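PAN2-PAN3 deadenylation complex catalytic subunit pan2 (Neurospora crassa, PDB 4CZX) probably shortens the poly(A) tails of mRNA as the catalytic subunit of the PAN deadenylase, of which this chain is the N-terminal WD40 propeller domain. Local coordinates at residues D36-L41 with A96-V101; T173-D178 with F182-Q187; N202-T207 with T271-P276; L304-N307 with T311-W314. All coordinates share one frame; numbering follows the deposited sequence. Where two conformers were deposited one is given.

Overall arrangement
Interactions 2 and 4 hold strands within one propeller blade, whereas interactions 1 and 3 join neighbouring sheets. Each of the first two is a pair of antiparallel strands of a hairpin, interaction 2 partly exposed and carrying lysines, interaction 4 wholly buried and lined by aromatic rings. Interactions 1 and 3 bridge different sheets through side chains alone, by a salt bridge with a stacked amide in 36-41 with 96-101 and by apolar packing in 202-207 with 271-276. Interactions 2 and 3 touch, V174 and I176 meeting I205 and T207, whereas interactions 2 and 4 lie on opposite sides of the chain's centre, their own centres 32 Å apart.

Interaction 1: residues D36-L41 with A96-V101; sequences DNQDEL and AARSGV
R98 reaches from the turn 96-101 into the loop 36-41 and carries every contact between them, an example of one long side chain joining two propeller blades. The charged part is a side-on salt bridge with D36. R98 NE lies 2.6 Å from D36 OD2, and R98 NH2 donates to D36 OD1 at 2.9 Å with an N-H...O angle of 160°, so the two nitrogens take one carboxylate oxygen each. D36 OD1 uses its syn lone pair for NH2 and also accepts from the backbone N of Q38, which comes from above the carboxylate plane and closes an Asx turn.

Stacking supplies the second kind of contact. The Q38 amide lies over one face of the R98 guanidinium, the two planes only 4° apart and Q38 CD 3.3 Å from R98 CZ. With chi1 at 61°, Q38 CG sits between its own backbone N and carbonyl carbon, and the extended chain beyond it runs across the guanidinium. Apolar packing is slight: L41 CD1 approaches R98 CD at 4.0 Å.

Around this core, W43 NE1 gives D36 OD2 a further donor, and R98 NH2 also donates to the carbonyl oxygen of V81. The contact thus joins the loop between strands 32-35 and 41-45 to the turn between strands 93-96 and 102-106, beside F80 of strand 77-80.

Interaction 2: residues T173-D178 with F182-Q187; sequences TVNILD and FTIKKQ
A chi1 of -176° swings the D178 carboxylate away from its own backbone N and out beside K185, whose chain bends at chi3 (131°) to meet it. The resulting salt bridge joins K185 NZ to D178 OD2 at 2.9 Å, on the anti side of the carboxylate. The other oxygen, D178 OD1, turns back to the connecting loop and accepts from the backbone N of I180 and T181.

Strands 173-177 and 184-187 run antiparallel, and their backbones show how a hairpin absorbs an extra residue. I176 N donates to K186 O at 2.8 Å, while I176 O accepts from K185 N at 2.7 Å; K185 and K186 together face I176 in a classic beta bulge. Nearer the turn, D178 N bonds to T183 O, and F182 N to D178 O.

On the face bearing N175, L177, I184 and Q187, L177 CD2 packs against I184 CG1 at 3.6 Å, and I184 CD1 lies near N175 ND2. In one of the two modelled conformers of Q187, its NE2 donates to N175 OD1 at 2.8 Å, a bond that is therefore less certain.

In this outer hairpin of a propeller blade, backbone bonds set the pairing and a salt bridge secures the turn end. The K185 charge is probably balanced in part by D178. Bonds from ND2 to Y156 OH and D154 OD2 fix the rotation of the buried N175 amide, with the OD1 bond a possible addition.

Interaction 3: residues N202-T207 with T271-P276; sequences NDFIVT and TDLLNP
F204 meets L273 where the start of strand 204-210 in one propeller sheet faces the loop after strand 267-272 of the next. L273 slides past the phenylalanine ring in the opposite direction, laying its CD1 methyl over one face. L273 CD1 stands 4.0 Å from the centroid of the F204 ring, 18° off the ring normal, a CH-pi contact. The methyl is offset toward the CG side of the ring, with F204 CG the nearest carbon at 3.8 Å. At the far end of the same ring, F204 CZ lies 4.2 Å from L274 CD2, an oblique and looser approach.

I205 points away from the loop, and V206 turns back to it. The CG1 branch of V206 is anti to its carbonyl carbon (chi1 -77°) and touches the same leucine methyl, V206 CG1 lying 4.0 Å from L273 CD1. One methyl therefore fits against two alternate residues of the strand.

The loop is shaped by D272, whose OD1 accepts from the backbone N of N275 at 2.8 Å through its anti lone pair. M251 of strand 248-251 touches F204, V206 and L273, and V240 of strand 235-241 also touches L273, so the leucine lies among side chains of several strands. Every meeting of the two segments is apolar: shape and burial, with a CH-pi component, make this junction between sheets, while D272 OD2 bonds elsewhere, to T257.

Interaction 4: residues L304-N307 with T311-W314; sequences LADN and TYVW
T311 pairs with A305 across the hairpin, a non-hydrogen-bonded antiparallel pair whose CA atoms are close together. T311 OG1 is anti to the carbonyl carbon (chi1 -67°) and lies alongside the alanine, 3.4 Å from A305 CB. The T311 backbone adds a CA-H...O contact, T311 CA to L304 O at 3.3 Å. Beyond the pair, the threonine side chain reaches L42 and I44 of strand 41-45, in the sheet of another blade.

Y312 makes the hydrogen-bonded pair with L304. Y312 N donates to L304 O at 2.8 Å, and L304 N returns the bond to Y312 O at 3.0 Å. The tyrosine ring brings its edge beside the D306 carboxylate, the planes 74° apart. D306 OD2 lies in the plane of the ring, 3.5 Å from Y312 CE1. The firm polar partners of this pair are elsewhere: Y312 OH bonds to the backbone N of Q287, D306 OD2 accepts from G288 N, and D306 OD1 accepts from K308 N and N310 N.

V313 points away from the partner strand. W314 returns to the side of L304, whose CD1 touches W314 CD1 at 4.3 Å; the indole stacks with the ring of W9.

Strand 10-16, from the N-terminal end of the chain, pairs with 310-315 from the C-terminal end, so both ends build one blade, the ring closure known from WD40 propellers. Within it, the buried D306 carboxylate is held by backbone N-H groups that would help to stabilise its negative charge.

Interaction 1: residues D36-L41 with A96-V101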
# COMPACT_ATOMS: atom_id res chain seq x y z
N ASP A 36 -17.13 6.33 -30.52
CA ASP A 36 -17.15 4.92 -30.88
C ASP A 36 -18.04 4.71 -32.10
O ASP A 36 -18.92 5.54 -32.39
CB ASP A 36 -17.68 4.07 -29.70
CG ASP A 36 -17.16 2.64 -29.71
OD1 ASP A 36 -17.09 2.02 -30.80
OD2 ASP A 36 -16.84 2.14 -28.62
N ASN A 37 -17.88 3.60 -32.81
CA ASN A 37 -18.88 3.31 -33.83
C ASN A 37 -19.96 2.33 -33.35
O ASN A 37 -20.75 1.84 -34.15
CB ASN A 37 -18.22 2.81 -35.13
CG ASN A 37 -17.26 1.66 -34.90
OD1 ASN A 37 -17.36 0.92 -33.92
ND2 ASN A 37 -16.31 1.50 -35.83
N GLN A 38 -20.01 2.06 -32.05
CA GLN A 38 -21.14 1.32 -31.49
C GLN A 38 -21.42 1.74 -30.05
O GLN A 38 -20.59 2.41 -29.40
CB GLN A 38 -20.90 -0.18 -31.55
CG GLN A 38 -19.68 -0.64 -30.76
CD GLN A 38 -19.55 -2.15 -30.70
OE1 GLN A 38 -19.93 -2.78 -29.72
NE2 GLN A 38 -19.01 -2.73 -31.77
N ASP A 39 -22.59 1.35 -29.57
CA ASP A 39 -22.97 1.46 -28.17
C ASP A 39 -23.11 2.90 -27.67
O ASP A 39 -23.14 3.13 -26.45
CB ASP A 39 -21.97 0.70 -27.29
CG ASP A 39 -22.00 -0.79 -27.56
OD1 ASP A 39 -23.02 -1.25 -28.11
OD2 ASP A 39 -21.02 -1.49 -27.25
N GLU A 40 -23.18 3.86 -28.59
CA GLU A 40 -23.42 5.26 -28.24
C GLU A 40 -22.32 5.84 -27.34
O GLU A 40 -22.57 6.71 -26.50
CB GLU A 40 -24.77 5.41 -27.55
CG GLU A 40 -25.93 5.01 -28.43
CD GLU A 40 -25.98 5.87 -29.67
OE1 GLU A 40 -26.43 7.03 -29.56
OE2 GLU A 40 -25.53 5.39 -30.74
N LEU A 41 -21.09 5.36 -27.52
CA LEU A 41 -20.00 5.78 -26.63
C LEU A 41 -19.17 6.92 -27.20
O LEU A 41 -18.88 6.97 -28.40
CB LEU A 41 -19.09 4.59 -26.32
CG LEU A 41 -19.74 3.42 -25.59
CD1 LEU A 41 -18.74 2.29 -25.38
CD2 LEU A 41 -20.33 3.89 -24.26
N ALA A 96 -8.74 -3.54 -25.65
CA ALA A 96 -9.60 -4.05 -24.59
C ALA A 96 -11.03 -4.01 -25.07
O ALA A 96 -11.37 -3.22 -25.95
CB ALA A 96 -9.43 -3.22 -23.31
N ALA A 97 -11.87 -4.86 -24.50
CA ALA A 97 -13.30 -4.79 -24.75
C ALA A 97 -13.79 -3.49 -24.14
O ALA A 97 -13.10 -2.91 -23.30
CB ALA A 97 -14.01 -6.01 -24.14
N ARG A 98 -14.97 -3.05 -24.55
CA ARG A 98 -15.51 -1.79 -24.05
C ARG A 98 -15.85 -1.87 -22.55
O ARG A 98 -15.94 -0.84 -21.87
CB ARG A 98 -16.74 -1.40 -24.88
CG ARG A 98 -16.36 -1.01 -26.30
CD ARG A 98 -17.54 -1.02 -27.28
NE ARG A 98 -17.11 -0.49 -28.58
CZ ARG A 98 -16.57 -1.24 -29.54
NH1 ARG A 98 -16.43 -2.56 -29.37
NH2 ARG A 98 -16.19 -0.69 -30.68
N SER A 99 -16.01 -3.10 -22.07
CA SER A 99 -16.13 -3.42 -20.64
C SER A 99 -14.90 -3.07 -19.81
O SER A 99 -15.00 -2.85 -18.60
CB SER A 99 -16.39 -4.91 -20.48
OG SER A 99 -15.33 -5.65 -21.05
N GLY A 100 -13.74 -3.05 -20.46
CA GLY A 100 -12.47 -2.90 -19.77
C GLY A 100 -11.69 -4.21 -19.70
O GLY A 100 -10.53 -4.21 -19.28
N VAL A 101 -12.31 -5.32 -20.11
CA VAL A 101 -11.63 -6.62 -20.16
C VAL A 101 -10.49 -6.61 -21.17
O VAL A 101 -10.72 -6.38 -22.36
CB VAL A 101 -12.60 -7.78 -20.51
CG1 VAL A 101 -11.83 -9.09 -20.75
CG2 VAL A 101 -13.65 -7.97 -19.42

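Interaction 2: residues T173-D178 with F182-Q187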
# COMPACT_ATOMS: atom_id res chain seq x y z
N THR A 173 3.26 18.34 -44.26
CA THR A 173 2.94 17.72 -45.55
C THR A 173 2.06 16.50 -45.32
O THR A 173 2.05 15.93 -44.23
CB THR A 173 4.20 17.30 -46.32
OG1 THR A 173 4.98 16.41 -45.51
CG2 THR A 173 5.05 18.50 -46.66
N VAL A 174 1.33 16.10 -46.35
CA VAL A 174 0.55 14.88 -46.29
C VAL A 174 1.07 13.88 -47.31
O VAL A 174 1.16 14.19 -48.49
CB VAL A 174 -0.94 15.15 -46.55
CG1 VAL A 174 -1.72 13.82 -46.59
CG2 VAL A 174 -1.49 16.05 -45.46
N ASN A 175 1.46 12.70 -46.84
CA ASN A 175 1.80 11.61 -47.76
C ASN A 175 0.57 10.73 -48.00
O ASN A 175 -0.10 10.33 -47.06
CB ASN A 175 2.94 10.74 -47.21
CG ASN A 175 4.27 11.46 -47.19
OD1 ASN A 175 4.48 12.42 -47.93
ND2 ASN A 175 5.18 10.99 -46.35
N ILE A 176 0.29 10.45 -49.27
CA ILE A 176 -0.78 9.54 -49.61
C ILE A 176 -0.17 8.17 -49.88
O ILE A 176 0.55 7.98 -50.87
CB ILE A 176 -1.57 10.04 -50.82
CG1 ILE A 176 -2.06 11.47 -50.55
CG2 ILE A 176 -2.76 9.11 -51.14
CD1 ILE A 176 -2.60 12.15 -51.76
N LEU A 177 -0.44 7.23 -48.98
CA LEU A 177 0.21 5.93 -49.01
C LEU A 177 -0.67 4.84 -49.59
O LEU A 177 -1.85 4.75 -49.26
CB LEU A 177 0.63 5.51 -47.60
CG LEU A 177 1.41 6.48 -46.72
CD1 LEU A 177 1.70 5.79 -45.39
CD2 LEU A 177 2.69 6.90 -47.40
N ASP A 178 -0.09 4.02 -50.45
CA ASP A 178 -0.78 2.84 -50.95
C ASP A 178 -1.12 1.95 -49.75
O ASP A 178 -0.25 1.63 -48.93
CB ASP A 178 0.09 2.09 -51.96
CG ASP A 178 -0.64 0.91 -52.58
OD1 ASP A 178 -0.79 -0.12 -51.88
OD2 ASP A 178 -1.06 1.02 -53.74
N PHE A 182 2.13 0.36 -48.66
CA PHE A 182 2.57 1.49 -47.83
C PHE A 182 3.57 2.41 -48.54
O PHE A 182 4.16 3.29 -47.91
CB PHE A 182 3.16 0.98 -46.50
CG PHE A 182 2.24 0.05 -45.76
CD1 PHE A 182 1.05 0.51 -45.23
CD2 PHE A 182 2.54 -1.30 -45.65
CE1 PHE A 182 0.17 -0.35 -44.57
CE2 PHE A 182 1.67 -2.17 -44.99
CZ PHE A 182 0.48 -1.69 -44.45
N THR A 183 3.74 2.25 -49.84
CA THR A 183 4.60 3.17 -50.59
C THR A 183 3.90 4.50 -50.82
O THR A 183 2.68 4.55 -50.99
CB THR A 183 5.04 2.60 -51.95
OG1 THR A 183 3.93 2.64 -52.86
CG2 THR A 183 5.56 1.18 -51.81
N ILE A 184 4.67 5.58 -50.82
CA ILE A 184 4.12 6.91 -51.08
C ILE A 184 3.71 7.08 -52.54
O ILE A 184 4.54 6.98 -53.44
CB ILE A 184 5.14 8.01 -50.73
CG1 ILE A 184 5.59 7.86 -49.28
CG2 ILE A 184 4.54 9.40 -50.99
CD1 ILE A 184 6.78 8.75 -48.92
N LYS A 185 2.42 7.34 -52.77
CA LYS A 185 1.92 7.58 -54.12
C LYS A 185 2.03 9.06 -54.50
O LYS A 185 2.20 9.40 -55.67
CB LYS A 185 0.46 7.13 -54.23
CG LYS A 185 0.24 5.65 -53.91
CD LYS A 185 -1.07 5.14 -54.50
CE LYS A 185 -0.85 3.83 -55.25
NZ LYS A 185 -2.13 3.08 -55.44
N LYS A 186 1.94 9.93 -53.50
CA LYS A 186 1.86 11.36 -53.74
C LYS A 186 2.11 12.13 -52.44
O LYS A 186 1.66 11.70 -51.38
CB LYS A 186 0.49 11.72 -54.32
CG LYS A 186 0.20 13.19 -54.47
CD LYS A 186 0.83 13.76 -55.72
CE LYS A 186 -0.02 14.88 -56.30
NZ LYS A 186 0.62 15.49 -57.50
N GLN A 187 2.83 13.25 -52.52
CA GLN A 187 3.02 14.12 -51.37
C GLN A 187 2.32 15.46 -51.62
O GLN A 187 2.43 16.04 -52.70
CB GLN A 187 4.51 14.32 -51.09
CG GLN A 187 5.27 13.00 -50.92
CD GLN A 187 6.68 13.16 -50.37
OE1 GLN A 187 7.66 12.95 -51.08
NE2 GLN A 187 6.78 13.52 -49.09

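Interaction 3: residues N202-T207 with T271-P276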
# COMPACT_ATOMS: atom_id res chain seq x y z
N ASN A 202 -13.61 8.93 -48.75
CA ASN A 202 -13.06 8.26 -49.92
C ASN A 202 -12.72 9.27 -51.02
O ASN A 202 -11.91 8.98 -51.89
CB ASN A 202 -14.01 7.17 -50.45
CG ASN A 202 -14.11 5.96 -49.52
OD1 ASN A 202 -13.17 5.66 -48.77
ND2 ASN A 202 -15.24 5.26 -49.57
N ASP A 203 -13.33 10.46 -50.97
CA ASP A 203 -13.12 11.45 -52.04
C ASP A 203 -12.26 12.66 -51.66
O ASP A 203 -11.80 13.39 -52.56
CB ASP A 203 -14.46 11.96 -52.56
CG ASP A 203 -15.28 10.87 -53.23
OD1 ASP A 203 -14.69 9.86 -53.68
OD2 ASP A 203 -16.51 11.05 -53.32
N PHE A 204 -12.05 12.91 -50.37
CA PHE A 204 -11.34 14.12 -49.95
C PHE A 204 -10.36 13.91 -48.80
O PHE A 204 -10.54 13.03 -47.96
CB PHE A 204 -12.33 15.21 -49.51
CG PHE A 204 -13.31 15.60 -50.58
CD1 PHE A 204 -12.97 16.54 -51.55
CD2 PHE A 204 -14.58 15.06 -50.60
CE1 PHE A 204 -13.89 16.90 -52.53
CE2 PHE A 204 -15.50 15.42 -51.58
CZ PHE A 204 -15.15 16.34 -52.54
N ILE A 205 -9.33 14.76 -48.77
CA ILE A 205 -8.60 15.02 -47.54
C ILE A 205 -8.84 16.47 -47.12
O ILE A 205 -8.89 17.36 -47.97
CB ILE A 205 -7.08 14.82 -47.68
CG1 ILE A 205 -6.76 13.56 -48.49
CG2 ILE A 205 -6.41 14.82 -46.29
CD1 ILE A 205 -5.27 13.39 -48.75
N VAL A 206 -8.99 16.69 -45.81
CA VAL A 206 -9.07 18.04 -45.28
C VAL A 206 -8.12 18.17 -44.08
O VAL A 206 -7.99 17.26 -43.27
CB VAL A 206 -10.51 18.42 -44.86
CG1 VAL A 206 -11.35 18.76 -46.08
CG2 VAL A 206 -11.15 17.31 -44.01
N THR A 207 -7.41 19.30 -44.00
CA THR A 207 -6.48 19.50 -42.89
C THR A 207 -6.56 20.89 -42.31
O THR A 207 -6.96 21.85 -42.99
CB THR A 207 -5.00 19.26 -43.30
OG1 THR A 207 -4.61 20.22 -44.29
CG2 THR A 207 -4.79 17.83 -43.82
N THR A 271 -19.76 23.38 -43.87
CA THR A 271 -19.51 23.98 -45.18
C THR A 271 -19.36 22.96 -46.29
O THR A 271 -18.56 22.03 -46.18
CB THR A 271 -18.24 24.84 -45.16
OG1 THR A 271 -18.31 25.78 -44.08
CG2 THR A 271 -18.07 25.59 -46.48
N ASP A 272 -20.11 23.16 -47.37
CA ASP A 272 -19.93 22.31 -48.53
C ASP A 272 -18.61 22.63 -49.21
O ASP A 272 -18.36 23.78 -49.56
CB ASP A 272 -21.08 22.46 -49.53
CG ASP A 272 -20.87 21.62 -50.76
OD1 ASP A 272 -20.13 22.06 -51.66
OD2 ASP A 272 -21.43 20.50 -50.83
N LEU A 273 -17.78 21.61 -49.39
CA LEU A 273 -16.46 21.77 -49.97
C LEU A 273 -16.52 22.32 -51.40
O LEU A 273 -15.65 23.09 -51.80
CB LEU A 273 -15.71 20.45 -49.98
CG LEU A 273 -15.34 19.91 -48.58
CD1 LEU A 273 -14.43 18.70 -48.69
CD2 LEU A 273 -14.68 21.01 -47.77
N LEU A 274 -17.53 21.90 -52.15
CA LEU A 274 -17.62 22.23 -53.57
C LEU A 274 -18.08 23.67 -53.80
O LEU A 274 -17.77 24.26 -54.84
CB LEU A 274 -18.56 21.26 -54.27
CG LEU A 274 -18.13 19.79 -54.12
CD1 LEU A 274 -19.15 18.84 -54.72
CD2 LEU A 274 -16.76 19.58 -54.74
N ASN A 275 -18.82 24.23 -52.84
CA ASN A 275 -19.12 25.66 -52.86
C ASN A 275 -19.34 26.23 -51.47
O ASN A 275 -20.41 26.07 -50.88
CB ASN A 275 -20.35 25.97 -53.71
CG ASN A 275 -20.85 27.39 -53.49
OD1 ASN A 275 -20.10 28.36 -53.68
ND2 ASN A 275 -22.10 27.52 -53.06
N PRO A 276 -18.31 26.93 -50.95
CA PRO A 276 -18.24 27.44 -49.58
C PRO A 276 -19.21 28.58 -49.29
O PRO A 276 -19.36 28.95 -48.12
CB PRO A 276 -16.79 27.96 -49.47
CG PRO A 276 -16.06 27.33 -50.61
CD PRO A 276 -17.08 27.20 -51.70

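Interaction 4: residues L304-N307 with T311-W314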
# COMPACT_ATOMS: atom_id res chain seq x y z
N LEU A 304 -16.67 18.37 -28.39
CA LEU A 304 -15.58 19.33 -28.30
C LEU A 304 -14.95 19.27 -26.90
O LEU A 304 -15.67 19.35 -25.91
CB LEU A 304 -16.06 20.76 -28.57
CG LEU A 304 -16.67 21.13 -29.92
CD1 LEU A 304 -18.15 20.73 -30.01
CD2 LEU A 304 -16.51 22.62 -30.17
N ALA A 305 -13.64 19.11 -26.83
CA ALA A 305 -12.97 19.13 -25.53
C ALA A 305 -12.15 20.41 -25.42
O ALA A 305 -11.53 20.82 -26.40
CB ALA A 305 -12.08 17.91 -25.34
N ASP A 306 -12.16 21.03 -24.24
CA ASP A 306 -11.45 22.30 -24.07
C ASP A 306 -10.30 22.18 -23.07
O ASP A 306 -10.14 21.15 -22.40
CB ASP A 306 -12.41 23.44 -23.66
CG ASP A 306 -12.96 23.31 -22.23
OD1 ASP A 306 -12.40 22.59 -21.38
OD2 ASP A 306 -13.98 23.98 -21.96
N ASN A 307 -9.50 23.24 -22.96
CA ASN A 307 -8.30 23.14 -22.14
C ASN A 307 -8.62 23.34 -20.66
O ASN A 307 -7.72 23.33 -19.82
CB ASN A 307 -7.24 24.14 -22.61
CG ASN A 307 -7.60 25.57 -22.29
OD1 ASN A 307 -8.76 25.91 -22.11
ND2 ASN A 307 -6.58 26.42 -22.22
N THR A 311 -15.55 18.30 -21.72
CA THR A 311 -15.95 17.80 -23.03
C THR A 311 -17.46 17.96 -23.17
O THR A 311 -18.22 17.56 -22.29
CB THR A 311 -15.57 16.33 -23.24
OG1 THR A 311 -14.14 16.22 -23.28
CG2 THR A 311 -16.14 15.81 -24.55
N TYR A 312 -17.86 18.57 -24.28
CA TYR A 312 -19.25 18.91 -24.56
C TYR A 312 -19.78 18.10 -25.72
O TYR A 312 -19.03 17.80 -26.66
CB TYR A 312 -19.42 20.39 -24.90
CG TYR A 312 -18.84 21.36 -23.91
CD1 TYR A 312 -17.51 21.73 -23.96
CD2 TYR A 312 -19.64 21.95 -22.94
CE1 TYR A 312 -16.98 22.64 -23.06
CE2 TYR A 312 -19.13 22.86 -22.04
CZ TYR A 312 -17.79 23.20 -22.10
OH TYR A 312 -17.26 24.10 -21.20
N VAL A 313 -21.06 17.76 -25.68
CA VAL A 313 -21.73 17.22 -26.86
C VAL A 313 -22.81 18.19 -27.28
O VAL A 313 -23.64 18.60 -26.47
CB VAL A 313 -22.33 15.83 -26.61
CG1 VAL A 313 -23.30 15.44 -27.74
CG2 VAL A 313 -21.23 14.80 -26.50
N TRP A 314 -22.79 18.57 -28.56
CA TRP A 314 -23.77 19.46 -29.13
C TRP A 314 -24.51 18.75 -30.26
O TRP A 314 -24.00 17.80 -30.85
CB TRP A 314 -23.12 20.74 -29.67
CG TRP A 314 -22.72 21.74 -28.61
CD1 TRP A 314 -21.67 21.64 -27.74
CD2 TRP A 314 -23.37 22.99 -28.32
NE1 TRP A 314 -21.63 22.75 -26.92
CE2 TRP A 314 -22.66 23.59 -27.26
CE3 TRP A 314 -24.47 23.65 -28.86
CZ2 TRP A 314 -23.03 24.83 -26.73
CZ3 TRP A 314 -24.84 24.88 -28.32
CH2 TRP A 314 -24.12 25.45 -27.27